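Local coordinates for galactose-binding lectin (Enterobacter cloacae subsp. cloacae, PDB 6YF6), which binds a fucose-type sugar through a calcium ion and probably also galactose, this chain being the C-terminal lectin domain of a longer protein, at residues F5-N10 / N17-G22. Residues are numbered along the deposited sequence; the frame is centred on the assembly and turned at random.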
# COMPACT_ATOMS: atom_id res chain seq x y z
N PHE A 5 12.02 -13.04 -0.85
CA PHE A 5 12.30 -12.17 0.28
C PHE A 5 11.46 -10.89 0.22
O PHE A 5 11.32 -10.28 -0.84
CB PHE A 5 13.79 -11.81 0.32
CG PHE A 5 14.18 -10.90 1.46
CD1 PHE A 5 14.65 -11.43 2.65
CD2 PHE A 5 14.06 -9.53 1.35
CE1 PHE A 5 15.00 -10.61 3.70
CE2 PHE A 5 14.41 -8.70 2.40
CZ PHE A 5 14.88 -9.24 3.58
N GLU A 6 10.91 -10.50 1.36
CA GLU A 6 10.20 -9.22 1.47
C GLU A 6 10.19 -8.79 2.93
O GLU A 6 9.86 -9.59 3.81
CB GLU A 6 8.76 -9.31 0.94
CG GLU A 6 8.12 -7.93 0.71
CD GLU A 6 6.67 -8.00 0.27
OE1 GLU A 6 5.79 -8.06 1.16
OE2 GLU A 6 6.40 -7.98 -0.95
N ASP A 7 10.55 -7.53 3.17
CA ASP A 7 10.50 -6.91 4.49
C ASP A 7 9.59 -5.69 4.37
O ASP A 7 9.98 -4.67 3.80
CB ASP A 7 11.89 -6.52 4.98
CG ASP A 7 11.86 -5.83 6.33
OD1 ASP A 7 11.36 -6.44 7.30
OD2 ASP A 7 12.35 -4.69 6.43
N LEU A 8 8.38 -5.81 4.91
CA LEU A 8 7.32 -4.82 4.72
C LEU A 8 7.03 -4.13 6.04
O LEU A 8 6.76 -4.79 7.05
CB LEU A 8 6.05 -5.49 4.18
CG LEU A 8 4.81 -4.61 4.05
CD1 LEU A 8 5.11 -3.36 3.24
CD2 LEU A 8 3.66 -5.40 3.41
N THR A 9 7.10 -2.79 6.04
CA THR A 9 6.80 -1.96 7.21
C THR A 9 5.71 -0.97 6.81
O THR A 9 5.98 0.01 6.12
CB THR A 9 8.04 -1.22 7.70
OG1 THR A 9 9.09 -2.16 8.01
CG2 THR A 9 7.73 -0.41 8.95
N ASN A 10 4.47 -1.22 7.24
CA ASN A 10 3.38 -0.27 7.07
C ASN A 10 2.97 0.39 8.38
O ASN A 10 2.10 1.27 8.38
CB ASN A 10 2.17 -0.95 6.42
CG ASN A 10 1.69 -2.17 7.18
OD1 ASN A 10 1.98 -2.34 8.36
ND2 ASN A 10 0.94 -3.03 6.50
N ASN A 17 8.97 -2.16 13.09
CA ASN A 17 9.74 -3.21 12.42
C ASN A 17 11.22 -2.86 12.37
O ASN A 17 11.89 -2.96 11.33
CB ASN A 17 9.19 -3.48 11.01
CG ASN A 17 9.69 -4.79 10.42
OD1 ASN A 17 10.00 -5.74 11.15
ND2 ASN A 17 9.76 -4.85 9.10
N ASN A 18 11.74 -2.42 13.52
CA ASN A 18 13.16 -2.15 13.76
C ASN A 18 13.67 -0.92 13.01
O ASN A 18 14.88 -0.66 13.03
CB ASN A 18 14.03 -3.36 13.41
CG ASN A 18 13.84 -4.52 14.38
OD1 ASN A 18 13.89 -4.34 15.59
ND2 ASN A 18 13.60 -5.71 13.84
N TRP A 19 12.80 -0.16 12.36
CA TRP A 19 13.21 1.15 11.87
C TRP A 19 13.32 2.11 13.05
O TRP A 19 12.48 2.10 13.96
CB TRP A 19 12.22 1.69 10.84
CG TRP A 19 12.27 0.95 9.55
CD1 TRP A 19 11.52 -0.13 9.21
CD2 TRP A 19 13.12 1.22 8.43
NE1 TRP A 19 11.85 -0.56 7.95
CE2 TRP A 19 12.83 0.25 7.45
CE3 TRP A 19 14.11 2.17 8.17
CZ2 TRP A 19 13.48 0.22 6.22
CZ3 TRP A 19 14.76 2.14 6.94
CH2 TRP A 19 14.44 1.17 5.99
N GLN A 20 14.36 2.94 13.03
CA GLN A 20 14.64 3.87 14.11
C GLN A 20 14.93 5.25 13.53
O GLN A 20 15.40 5.39 12.40
CB GLN A 20 15.85 3.43 14.95
CG GLN A 20 15.63 2.16 15.75
CD GLN A 20 16.81 1.84 16.64
OE1 GLN A 20 17.93 1.65 16.16
NE2 GLN A 20 16.57 1.78 17.94
N ALA A 21 14.64 6.28 14.33
CA ALA A 21 15.04 7.63 13.95
C ALA A 21 16.55 7.69 13.76
O ALA A 21 17.31 7.07 14.51
CB ALA A 21 14.60 8.63 15.02
N GLY A 22 16.97 8.41 12.73
CA GLY A 22 18.37 8.69 12.53
C GLY A 22 18.78 9.99 13.21
O GLY A 22 17.94 10.70 13.78
O HOH W 1 10.65 -2.46 5.88
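Thr9 and Asn17 mark the closest backbone approach of 5-10 and 17-22, with their CA atoms 6.1 Å apart. Strand 7-9 is extended, and Asp7 and Thr9, two residues apart, project from the same side toward 17-22. No backbone hydrogen bond joins the two segments; side chains and one water do. Asn17 has a left-handed backbone conformation. Its CG lies anti to the backbone N (chi1 -164°), which carries the amide to strand 7-9. Both N-H groups of ND2 are used there. One goes to OG1 of Thr9, 3.0 Å from Asn17 ND2, in the amide plane and fairly straight at 161°. The other goes to OD1 of Asp7, 2.9 Å from Asn17 ND2, and is more bent. This donor reaches Asp7 OD1 from above the carboxylate plane, and the two flat groups are turned 45° against each other. The Trp19 ring presents its pyrrole edge to Thr9, with NE1 3.2 Å from Thr9 OG1. CG2 of Thr9 packs 3.8 Å from CD1 of Trp19. Water 1 ties Asp7, Thr9 and Trp19 together. It accepts from Trp19 NE1 (3.1 Å) in the plane of the indole. It also bonds to Thr9 OG1, and lies within bonding distance of Asp7 OD2, to which it can donate. The strongest polar partner of Asp7 OD2 is Lys55 of the second subunit, by a salt bridge. The same lysine also bonds to the carbonyl of Asn17, and Trp68 of that subunit meets the Trp19 ring. The contact thus closes the loop between strands 7-9 and 20-21, in an N-terminal arm far from the sugar and calcium site. Both strands pair antiparallel with a strand of the second subunit and carry its sheet across the dimer interface.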